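Local coordinates for phage-related conserved hypothetical protein, BB2244 (Bordetella bronchiseptica, PDB 2BDV), which is of unknown function but, as an SOS response-associated peptidase (SRAP) family member, probably crosslinks to abasic sites in single-stranded DNA as its relatives do, at residues P32-P37 with V205-G210; W60-H65 with G83-L88; Y119-D124 with G157-H162; P126-G131 with E172-W177. One frame throughout, in Å; residues are numbered along the deposited sequence.

Contact 1. Residues P32-P37 with V205-G210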
# COMPACT_ATOMS: atom_id res chain seq x y z
N PRO A 32 -12.87 3.42 11.91
CA PRO A 32 -12.28 2.46 10.97
C PRO A 32 -12.89 2.57 9.56
O PRO A 32 -14.07 2.88 9.41
CB PRO A 32 -12.56 1.11 11.63
CG PRO A 32 -13.86 1.34 12.33
CD PRO A 32 -13.67 2.72 12.94
N ARG A 33 -12.07 2.32 8.55
CA ARG A 33 -12.52 2.39 7.16
C ARG A 33 -12.35 1.04 6.49
O ARG A 33 -11.23 0.56 6.31
CB ARG A 33 -11.71 3.44 6.40
CG ARG A 33 -11.82 4.84 6.99
CD ARG A 33 -13.23 5.37 6.87
NE ARG A 33 -13.65 6.07 8.08
CZ ARG A 33 -14.86 6.60 8.25
NH1 ARG A 33 -15.16 7.22 9.38
NH2 ARG A 33 -15.77 6.50 7.29
N TYR A 34 -13.47 0.42 6.13
CA TYR A 34 -13.45 -0.89 5.49
C TYR A 34 -13.27 -0.77 3.97
O TYR A 34 -12.83 -1.73 3.33
CB TYR A 34 -14.76 -1.65 5.81
CG TYR A 34 -14.76 -3.13 5.45
CD1 TYR A 34 -13.76 -3.99 5.93
CD2 TYR A 34 -15.75 -3.68 4.62
CE1 TYR A 34 -13.76 -5.36 5.60
CE2 TYR A 34 -15.76 -5.05 4.29
CZ TYR A 34 -14.76 -5.88 4.78
OH TYR A 34 -14.74 -7.22 4.44
N ASN A 35 -13.58 0.39 3.41
CA ASN A 35 -13.46 0.61 1.97
C ASN A 35 -12.63 1.85 1.68
O ASN A 35 -13.14 2.97 1.70
CB ASN A 35 -14.86 0.78 1.36
CG ASN A 35 -14.83 0.89 -0.15
OD1 ASN A 35 -14.48 -0.06 -0.86
ND2 ASN A 35 -15.20 2.06 -0.67
N ILE A 36 -11.34 1.66 1.40
CA ILE A 36 -10.45 2.78 1.15
C ILE A 36 -9.85 2.77 -0.24
O ILE A 36 -9.07 1.89 -0.60
CB ILE A 36 -9.29 2.79 2.17
CG1 ILE A 36 -9.86 2.82 3.60
CG2 ILE A 36 -8.39 3.98 1.92
CD1 ILE A 36 -8.81 2.72 4.68
N PRO A 37 -10.22 3.77 -1.06
CA PRO A 37 -9.69 3.86 -2.43
C PRO A 37 -8.62 4.93 -2.53
O PRO A 37 -8.37 5.66 -1.58
CB PRO A 37 -10.92 4.25 -3.22
CG PRO A 37 -11.55 5.27 -2.30
CD PRO A 37 -11.45 4.58 -0.93
N VAL A 205 -16.92 -10.84 -1.18
CA VAL A 205 -17.74 -9.92 -0.41
C VAL A 205 -19.10 -9.89 -1.07
O VAL A 205 -19.21 -9.76 -2.29
CB VAL A 205 -17.12 -8.50 -0.38
CG1 VAL A 205 -16.78 -8.06 -1.77
CG2 VAL A 205 -18.09 -7.52 0.27
N ARG A 206 -20.15 -10.03 -0.27
CA ARG A 206 -21.51 -10.08 -0.79
C ARG A 206 -22.21 -8.73 -0.78
O ARG A 206 -23.22 -8.54 -1.46
CB ARG A 206 -22.30 -11.12 0.02
CG ARG A 206 -21.49 -12.41 0.23
CD ARG A 206 -22.25 -13.47 1.01
NE ARG A 206 -21.38 -14.51 1.54
CZ ARG A 206 -21.80 -15.65 2.08
NH1 ARG A 206 -23.10 -15.91 2.15
NH2 ARG A 206 -20.93 -16.53 2.56
N GLN A 207 -21.66 -7.79 -0.01
CA GLN A 207 -22.21 -6.45 0.08
C GLN A 207 -21.71 -5.64 -1.13
O GLN A 207 -21.02 -6.18 -2.00
CB GLN A 207 -21.77 -5.78 1.39
CG GLN A 207 -20.33 -5.25 1.39
CD GLN A 207 -19.83 -4.86 2.78
OE1 GLN A 207 -18.86 -4.11 2.91
NE2 GLN A 207 -20.49 -5.37 3.81
N GLU A 208 -22.06 -4.36 -1.18
CA GLU A 208 -21.63 -3.48 -2.27
C GLU A 208 -20.33 -2.76 -1.91
O GLU A 208 -20.27 -2.03 -0.93
CB GLU A 208 -22.71 -2.43 -2.57
CG GLU A 208 -23.77 -2.86 -3.57
CD GLU A 208 -24.53 -4.09 -3.13
OE1 GLU A 208 -25.17 -4.04 -2.05
OE2 GLU A 208 -24.49 -5.10 -3.87
N VAL A 209 -19.30 -2.98 -2.72
CA VAL A 209 -18.01 -2.34 -2.49
C VAL A 209 -17.49 -1.71 -3.78
O VAL A 209 -16.54 -0.92 -3.76
CB VAL A 209 -16.96 -3.35 -1.98
CG1 VAL A 209 -17.37 -3.86 -0.61
CG2 VAL A 209 -16.84 -4.50 -2.96
N GLY A 210 -18.11 -2.07 -4.89
CA GLY A 210 -17.71 -1.55 -6.18
C GLY A 210 -17.83 -2.58 -7.29
O GLY A 210 -17.84 -3.78 -7.03
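Tyr34 meets Gln207 across a thin contact between the corner leading into short strand 35-36 and the loop that follows strand 201-204. In this SRAP fold the two pieces lie beside the antiparallel sheet that contains strands 5-7, 101-107, 116-123 and 201-204. The chain turns at Tyr34. Its CG stands opposite the backbone N (chi1 -168°), which carries the ring out toward the loop. Gln207 OE1 comes in at the ring edge, close to the ring plane, and lies 3.5 Å from Tyr34 CE2 and 3.6 Å from Tyr34 CD2. The ring and the amide are turned almost square to each other, with 79° between their planes. The phenol ring also meets that of Tyr120, and its OH and the hydroxyl of Tyr203 share a weak hydrogen bond. Both place Tyr34 against the sheet.

Asn35 is next. It sits across from Val209, with their CA atoms 7.0 Å apart. Its side chain also leans toward the loop, but no hydrogen bond crosses here. Asn35 OD1 is 3.7 Å from Val209 O and 4.3 Å from Val209 CB. The two oxygens are both acceptors. Val209 is buried and packs on Pro118 of strand 116-123, while strand 35-36 pairs beside strand 5-7 through Ile36 and Ile5. The polar join is therefore indirect: Arg4 NH2 donates to Asn35 OD1 and to Val209 O alike.

Contact 2. Residues W60-H65 with G83-L88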
# COMPACT_ATOMS: atom_id res chain seq x y z
N TRP A 60 -3.00 9.00 -0.82
CA TRP A 60 -2.75 7.81 -1.63
C TRP A 60 -2.99 8.19 -3.09
O TRP A 60 -4.10 8.55 -3.47
CB TRP A 60 -3.70 6.68 -1.22
CG TRP A 60 -3.46 5.39 -1.93
CD1 TRP A 60 -2.35 5.03 -2.63
CD2 TRP A 60 -4.33 4.24 -1.95
NE1 TRP A 60 -2.46 3.75 -3.09
CE2 TRP A 60 -3.67 3.24 -2.69
CE3 TRP A 60 -5.60 3.97 -1.42
CZ2 TRP A 60 -4.23 1.97 -2.92
CZ3 TRP A 60 -6.16 2.72 -1.64
CH2 TRP A 60 -5.48 1.73 -2.39
N GLY A 61 -1.94 8.11 -3.91
CA GLY A 61 -2.07 8.46 -5.32
C GLY A 61 -1.02 9.48 -5.72
O GLY A 61 -1.16 10.67 -5.40
N TYR A 62 0.02 9.03 -6.42
CA TYR A 62 1.10 9.92 -6.85
C TYR A 62 0.97 10.43 -8.28
O TYR A 62 0.85 9.65 -9.23
CB TYR A 62 2.47 9.22 -6.69
CG TYR A 62 3.65 10.06 -7.14
CD1 TYR A 62 3.89 11.32 -6.59
CD2 TYR A 62 4.54 9.59 -8.12
CE1 TYR A 62 4.97 12.10 -7.01
CE2 TYR A 62 5.62 10.37 -8.54
CZ TYR A 62 5.83 11.62 -7.99
OH TYR A 62 6.88 12.41 -8.42
N LYS A 63 1.00 11.76 -8.41
CA LYS A 63 0.88 12.44 -9.69
C LYS A 63 2.15 13.23 -10.01
O LYS A 63 2.34 14.34 -9.53
CB LYS A 63 -0.30 13.40 -9.66
CG LYS A 63 -0.49 14.18 -10.95
CD LYS A 63 -1.65 15.17 -10.84
CE LYS A 63 -1.38 16.25 -9.81
NZ LYS A 63 -2.59 17.10 -9.60
N PRO A 64 3.03 12.66 -10.85
CA PRO A 64 4.28 13.33 -11.24
C PRO A 64 4.04 14.74 -11.77
O PRO A 64 3.09 14.97 -12.52
CB PRO A 64 4.86 12.40 -12.30
CG PRO A 64 3.63 11.81 -12.93
CD PRO A 64 2.80 11.48 -11.70
N HIS A 65 4.90 15.67 -11.38
CA HIS A 65 4.80 17.07 -11.78
C HIS A 65 4.61 17.27 -13.29
O HIS A 65 3.86 18.17 -13.71
CB HIS A 65 6.05 17.83 -11.32
CG HIS A 65 5.98 19.31 -11.56
ND1 HIS A 65 7.10 20.08 -11.79
CD2 HIS A 65 4.93 20.16 -11.60
CE1 HIS A 65 6.74 21.34 -11.96
NE2 HIS A 65 5.43 21.42 -11.86
N GLY A 83 14.20 2.51 -11.75
CA GLY A 83 13.60 3.31 -12.80
C GLY A 83 12.71 4.42 -12.30
O GLY A 83 12.40 4.51 -11.11
N TRP A 84 12.29 5.27 -13.23
CA TRP A 84 11.42 6.41 -12.97
C TRP A 84 10.02 5.90 -12.60
O TRP A 84 9.54 4.92 -13.18
CB TRP A 84 11.32 7.30 -14.23
CG TRP A 84 10.63 8.63 -14.02
CD1 TRP A 84 11.16 9.76 -13.46
CD2 TRP A 84 9.27 8.96 -14.36
NE1 TRP A 84 10.22 10.77 -13.43
CE2 TRP A 84 9.05 10.31 -13.98
CE3 TRP A 84 8.22 8.25 -14.95
CZ2 TRP A 84 7.83 10.95 -14.16
CZ3 TRP A 84 6.99 8.90 -15.13
CH2 TRP A 84 6.81 10.23 -14.74
N PRO A 85 9.36 6.55 -11.64
CA PRO A 85 9.90 7.70 -10.91
C PRO A 85 10.32 7.30 -9.50
O PRO A 85 10.82 8.11 -8.73
CB PRO A 85 8.72 8.65 -10.89
CG PRO A 85 7.60 7.71 -10.63
CD PRO A 85 7.89 6.55 -11.56
N TRP A 86 10.10 6.03 -9.18
CA TRP A 86 10.42 5.51 -7.86
C TRP A 86 11.89 5.67 -7.47
O TRP A 86 12.20 5.69 -6.28
CB TRP A 86 9.99 4.05 -7.80
CG TRP A 86 8.62 3.86 -8.37
CD1 TRP A 86 8.26 3.01 -9.37
CD2 TRP A 86 7.43 4.59 -8.03
NE1 TRP A 86 6.93 3.16 -9.68
CE2 TRP A 86 6.40 4.13 -8.87
CE3 TRP A 86 7.15 5.60 -7.10
CZ2 TRP A 86 5.09 4.63 -8.81
CZ3 TRP A 86 5.84 6.10 -7.03
CH2 TRP A 86 4.83 5.61 -7.89
N LYS A 87 12.79 5.78 -8.44
CA LYS A 87 14.21 5.93 -8.12
C LYS A 87 14.45 7.20 -7.32
O LYS A 87 15.50 7.37 -6.71
CB LYS A 87 15.05 5.97 -9.40
CG LYS A 87 14.74 7.15 -10.33
CD LYS A 87 15.53 7.07 -11.64
CE LYS A 87 14.93 7.99 -12.70
NZ LYS A 87 15.72 8.02 -13.97
N LEU A 88 13.46 8.08 -7.31
CA LEU A 88 13.56 9.35 -6.60
C LEU A 88 13.03 9.28 -5.17
O LEU A 88 13.20 10.22 -4.39
CB LEU A 88 12.78 10.41 -7.38
CG LEU A 88 13.14 10.54 -8.87
CD1 LEU A 88 12.09 11.39 -9.58
CD2 LEU A 88 14.53 11.14 -9.03
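Tyr62 sets its CG opposite the backbone N (chi1 179°), while Trp86 places its own beside the backbone N (chi1 -45°), and their six-membered rings meet between two loops. One loop runs from strand 54-57 to strand 73-75 of the SRAP fold. The other follows helix 76-80 and contains a cis peptide bond before Pro85 and a 3-10 turn at 86-88. The aromatic pair is oblique, with centroids 5.9 Å apart and planes at 51°. Within this pair the nearest atoms are Tyr62 CD2 and Trp86 CZ3, 3.9 Å apart.

Pro85 CG reaches the edge of the Tyr62 ring, near the ring plane, 3.9 Å from Tyr62 CE2. Two residues after Tyr62, Pro64 crosses Trp84 at about a right angle, and Pro64 CB is 3.8 Å from both Trp84 CZ2 and Trp84 CH2.

No hydrogen bond joins the two segments; the contact is apolar. Local folding prepares each side. The Tyr62 ring has Pro64 N over one face. Pro85 is flanked by the two indoles of its neighbours, and its CD rises over the rim of the Trp86 ring. Trp86 packs further on helix 76-80 and on Ala148 of strand 147-151, while Tyr62 pairs by backbone with Met71. Lys87 N bonds Gly83 O within the second segment. The cis bend brings Pro85 back over Trp84: its CB stands 3.4 Å above the indole plane, over the centre.

Contact 3. Residues Y119-D124 with G157-H162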
# COMPACT_ATOMS: atom_id res chain seq x y z
N TYR A 119 -13.48 -9.57 -4.04
CA TYR A 119 -13.01 -10.48 -2.99
C TYR A 119 -12.24 -9.68 -1.94
O TYR A 119 -11.63 -8.65 -2.25
CB TYR A 119 -12.07 -11.56 -3.56
CG TYR A 119 -12.77 -12.70 -4.26
CD1 TYR A 119 -13.23 -12.56 -5.57
CD2 TYR A 119 -13.03 -13.89 -3.59
CE1 TYR A 119 -13.93 -13.59 -6.20
CE2 TYR A 119 -13.73 -14.93 -4.21
CZ TYR A 119 -14.18 -14.76 -5.52
OH TYR A 119 -14.91 -15.77 -6.12
N TYR A 120 -12.26 -10.15 -0.70
CA TYR A 120 -11.52 -9.49 0.37
C TYR A 120 -10.40 -10.46 0.78
O TYR A 120 -10.68 -11.62 1.08
CB TYR A 120 -12.42 -9.19 1.58
CG TYR A 120 -11.67 -8.61 2.77
CD1 TYR A 120 -11.00 -7.39 2.65
CD2 TYR A 120 -11.62 -9.27 3.99
CE1 TYR A 120 -10.30 -6.85 3.71
CE2 TYR A 120 -10.91 -8.74 5.07
CZ TYR A 120 -10.25 -7.52 4.92
OH TYR A 120 -9.55 -6.96 5.97
N ILE A 121 -9.15 -9.99 0.76
CA ILE A 121 -7.98 -10.81 1.11
C ILE A 121 -7.36 -10.30 2.41
O ILE A 121 -7.23 -9.10 2.60
CB ILE A 121 -6.84 -10.74 0.04
CG1 ILE A 121 -7.35 -11.14 -1.34
CG2 ILE A 121 -5.73 -11.71 0.38
CD1 ILE A 121 -8.10 -10.08 -2.06
N HIS A 122 -6.97 -11.21 3.30
CA HIS A 122 -6.37 -10.79 4.57
C HIS A 122 -5.45 -11.85 5.18
O HIS A 122 -5.33 -12.96 4.68
CB HIS A 122 -7.47 -10.44 5.57
CG HIS A 122 -8.26 -11.62 6.02
ND1 HIS A 122 -7.78 -12.53 6.94
CD2 HIS A 122 -9.47 -12.08 5.64
CE1 HIS A 122 -8.65 -13.51 7.09
NE2 HIS A 122 -9.69 -13.26 6.32
N GLY A 123 -4.80 -11.47 6.28
CA GLY A 123 -3.92 -12.38 6.98
C GLY A 123 -4.46 -12.64 8.38
O GLY A 123 -5.64 -12.41 8.63
N ASP A 124 -3.60 -13.10 9.28
CA ASP A 124 -3.97 -13.40 10.65
C ASP A 124 -3.73 -12.19 11.56
O ASP A 124 -3.99 -12.24 12.76
CB ASP A 124 -3.18 -14.60 11.15
CG ASP A 124 -3.50 -15.87 10.36
OD1 ASP A 124 -2.61 -16.73 10.22
OD2 ASP A 124 -4.65 -15.99 9.90
N GLY A 157 -2.48 -10.42 -9.02
CA GLY A 157 -3.25 -10.29 -7.80
C GLY A 157 -3.29 -11.62 -7.05
O GLY A 157 -2.84 -12.64 -7.56
N MET A 158 -3.83 -11.59 -5.83
CA MET A 158 -3.94 -12.80 -5.03
C MET A 158 -5.07 -13.65 -5.61
O MET A 158 -5.01 -14.88 -5.57
CB MET A 158 -4.23 -12.43 -3.57
CG MET A 158 -4.08 -13.57 -2.56
SD MET A 158 -2.39 -14.23 -2.43
CE MET A 158 -1.57 -12.86 -1.65
N VAL A 159 -6.09 -12.99 -6.15
CA VAL A 159 -7.24 -13.68 -6.73
C VAL A 159 -7.41 -13.33 -8.21
O VAL A 159 -7.68 -14.21 -9.03
CB VAL A 159 -8.55 -13.31 -5.99
CG1 VAL A 159 -9.71 -14.08 -6.57
CG2 VAL A 159 -8.40 -13.60 -4.51
N ASP A 160 -7.25 -12.05 -8.53
CA ASP A 160 -7.36 -11.55 -9.91
C ASP A 160 -5.99 -11.48 -10.55
O ASP A 160 -5.16 -10.65 -10.18
CB ASP A 160 -8.02 -10.16 -9.91
CG ASP A 160 -7.91 -9.47 -11.26
OD1 ASP A 160 -7.93 -10.16 -12.30
OD2 ASP A 160 -7.82 -8.22 -11.29
N VAL A 161 -5.76 -12.34 -11.54
CA VAL A 161 -4.48 -12.39 -12.22
C VAL A 161 -4.10 -11.10 -12.95
O VAL A 161 -2.96 -10.92 -13.35
CB VAL A 161 -4.45 -13.57 -13.23
CG1 VAL A 161 -4.71 -14.87 -12.50
CG2 VAL A 161 -5.48 -13.36 -14.32
N HIS A 162 -5.06 -10.20 -13.12
CA HIS A 162 -4.80 -8.93 -13.79
C HIS A 162 -4.50 -7.81 -12.80
O HIS A 162 -4.23 -6.67 -13.19
CB HIS A 162 -6.00 -8.54 -14.66
CG HIS A 162 -6.12 -9.36 -15.91
ND1 HIS A 162 -5.85 -10.71 -15.95
CD2 HIS A 162 -6.52 -9.02 -17.16
CE1 HIS A 162 -6.08 -11.17 -17.17
NE2 HIS A 162 -6.49 -10.17 -17.92
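Val159 lays its CG1 methyl over one face of the Tyr119 ring. This is a CH-pi contact, with CG1 4.1 Å from the ring centroid and 17° off the ring normal. The methyl sits somewhat toward the rim, nearest CD1. Val159 CG1 lies opposite its own backbone N (chi1 -177°), which leaves CG2 to turn to Ile121, two residues along the strand. That methyl is 4.1 Å from Ile121 CG1. Ile121 and Met158 cross at a slant: Ile121 CG2 is 3.9 Å from Met158 CG, and Ile121 CG1 is 4.0 Å from Met158 CB. The Met158 chain bends beyond CG. Tyr119 and Ile121 share one side of the strand, and Tyr120 points to the other, as alternation requires. All the links between the segments are apolar.

Polar groups fix loop 157-162 from the sheet side. The carboxylate of Glu104, on strand 101-107, accepts three backbone N-H groups in a row: OE1 takes Met158, and OE2 takes Val159 and Asp160. Asp160 OD1 in turn accepts from His162 N at 3.0 Å in an Asx turn, and the donor comes from above the carboxylate plane.

Around this, Met158 and Val159 also touch Trp202 of strand 201-204. Trp102 of strand 101-107 touches both Ile121 and Met158. The loop thus rests on one face of the antiparallel sheet of the SRAP fold, over strand 116-123 and the two strands that flank it.

Contact 4. Residues P126-G131 with E172-W177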
# COMPACT_ATOMS: atom_id res chain seq x y z
N PRO A 126 -2.74 -7.49 11.24
CA PRO A 126 -2.54 -6.30 10.40
C PRO A 126 -1.32 -6.45 9.50
O PRO A 126 -0.27 -6.93 9.94
CB PRO A 126 -2.37 -5.18 11.43
CG PRO A 126 -3.30 -5.61 12.52
CD PRO A 126 -2.99 -7.09 12.64
N LEU A 127 -1.46 -6.03 8.25
CA LEU A 127 -0.38 -6.14 7.29
C LEU A 127 0.41 -4.83 7.17
O LEU A 127 -0.14 -3.75 7.37
CB LEU A 127 -0.96 -6.52 5.93
CG LEU A 127 -2.09 -7.55 5.99
CD1 LEU A 127 -2.69 -7.68 4.60
CD2 LEU A 127 -1.59 -8.90 6.50
N LEU A 128 1.69 -4.93 6.84
CA LEU A 128 2.51 -3.74 6.69
C LEU A 128 2.94 -3.62 5.23
O LEU A 128 3.96 -4.18 4.83
CB LEU A 128 3.74 -3.83 7.61
CG LEU A 128 3.46 -4.14 9.09
CD1 LEU A 128 4.77 -4.25 9.87
CD2 LEU A 128 2.57 -3.08 9.71
N PHE A 129 2.14 -2.91 4.43
CA PHE A 129 2.45 -2.75 3.01
C PHE A 129 3.58 -1.75 2.84
O PHE A 129 3.59 -0.70 3.45
CB PHE A 129 1.24 -2.26 2.18
CG PHE A 129 0.07 -3.21 2.15
CD1 PHE A 129 0.21 -4.54 2.52
CD2 PHE A 129 -1.20 -2.75 1.78
CE1 PHE A 129 -0.88 -5.40 2.53
CE2 PHE A 129 -2.29 -3.61 1.78
CZ PHE A 129 -2.13 -4.93 2.16
N ALA A 130 4.54 -2.11 1.99
CA ALA A 130 5.67 -1.24 1.70
C ALA A 130 5.14 -0.17 0.74
O ALA A 130 4.34 -0.46 -0.15
CB ALA A 130 6.78 -2.03 1.03
N GLY A 131 5.59 1.07 0.93
CA GLY A 131 5.13 2.14 0.06
C GLY A 131 6.17 3.22 -0.18
O GLY A 131 7.17 3.30 0.52
N GLU A 172 9.92 -7.18 11.34
CA GLU A 172 11.36 -6.97 11.39
C GLU A 172 11.87 -6.23 10.15
O GLU A 172 12.62 -5.26 10.26
CB GLU A 172 12.11 -8.31 11.50
CG GLU A 172 11.83 -9.19 12.74
CD GLU A 172 10.76 -10.25 12.51
OE1 GLU A 172 10.84 -11.32 13.16
OE2 GLU A 172 9.84 -10.02 11.70
N LEU A 173 11.46 -6.70 8.98
CA LEU A 173 11.89 -6.11 7.72
C LEU A 173 11.21 -4.76 7.50
O LEU A 173 11.77 -3.86 6.87
CB LEU A 173 11.57 -7.06 6.56
CG LEU A 173 12.34 -8.39 6.56
CD1 LEU A 173 11.93 -9.25 5.37
CD2 LEU A 173 13.83 -8.09 6.50
N ALA A 174 10.01 -4.63 8.03
CA ALA A 174 9.23 -3.41 7.91
C ALA A 174 9.96 -2.27 8.63
O ALA A 174 9.99 -1.14 8.14
CB ALA A 174 7.85 -3.61 8.51
N ARG A 175 10.53 -2.57 9.79
CA ARG A 175 11.27 -1.57 10.56
C ARG A 175 12.49 -1.15 9.78
O ARG A 175 12.82 0.03 9.71
CB ARG A 175 11.72 -2.12 11.91
CG ARG A 175 10.58 -2.43 12.85
CD ARG A 175 11.03 -3.24 14.06
NE ARG A 175 9.87 -3.92 14.60
CZ ARG A 175 9.81 -5.22 14.87
NH1 ARG A 175 10.87 -5.99 14.66
NH2 ARG A 175 8.68 -5.74 15.32
N GLU A 176 13.19 -2.11 9.19
CA GLU A 176 14.38 -1.78 8.42
C GLU A 176 13.99 -0.89 7.24
O GLU A 176 14.70 0.06 6.93
CB GLU A 176 15.06 -3.04 7.92
CG GLU A 176 16.56 -3.01 8.04
CD GLU A 176 17.17 -4.29 7.54
OE1 GLU A 176 16.50 -5.33 7.67
OE2 GLU A 176 18.31 -4.26 7.02
N TRP A 177 12.87 -1.21 6.59
CA TRP A 177 12.42 -0.43 5.45
C TRP A 177 12.20 1.05 5.78
O TRP A 177 12.66 1.92 5.05
CB TRP A 177 11.13 -1.05 4.89
CG TRP A 177 10.45 -0.26 3.78
CD1 TRP A 177 9.33 0.53 3.91
CD2 TRP A 177 10.80 -0.24 2.39
NE1 TRP A 177 8.97 1.04 2.68
CE2 TRP A 177 9.85 0.59 1.74
CE3 TRP A 177 11.82 -0.83 1.64
CZ2 TRP A 177 9.90 0.83 0.35
CZ3 TRP A 177 11.87 -0.59 0.27
CH2 TRP A 177 10.91 0.23 -0.36
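Leu128 and Ala174 are the closest backbone pair, 6.8 Å between CA atoms, where strand 126-131 and helix 172-177 run with axes 9.5 Å apart and 33° between their directions. Leu128 and Ala130 lie two apart on the strand and face the helix. Ala174 and Trp177, three apart and so almost one turn on, face the strand.

Leu128 extends from its backbone and ends with CD1 against Ala174 CB. They are only 3.4 Å apart, tighter than usual for two carbons. The small side chain of Ala174 is consistent with this close approach. Leu18 of helix 11-18 packs on both residues.

Further along, Trp177 puts its CG opposite the backbone N (chi1 174°), which turns the indole toward the strand. Ala130 CB lies over one face of it, 4.0 Å above the plane and toward the rim, and is 4.1 Å from Trp177 CE2. In the SRAP fold this helix covers the mixed sheet in which strand 126-133 runs between strands 94-99 and 147-151. The sheet and helix 184-191 hold the indole between them: Leu96 touches it from strand 94-99, and Ala187 and Leu191 from the helix.

The pyrrole edge is polar. Gly131 O sits at this edge, in the indole plane, 3.6 Å from Trp177 NE1, but no hydrogen bond forms there. Trp177 NE1 donates instead to Ile95 O of the edge strand.

In the fold
Contact 1 opens first, at 32-37, and closes last, at 205-210. It therefore encloses the other three along the chain. It ties strand 35-36 to the loop after strand 201-204. Contact 2 closes a short loop, 60-65 to 83-88, before contacts 3 and 4 open. It joins two loops near the mixed sheet. The segments of contacts 3 and 4 then alternate, so the two cross. Contact 3 places loop 157-162 on the antiparallel sheet. Contact 4 places helix 171-178 on the mixed sheet. Strands 116-123 and 126-133 follow one another and carry the chain between the sheets. Contact 1 touches contacts 2 and 3 through Trp60 and Tyr120.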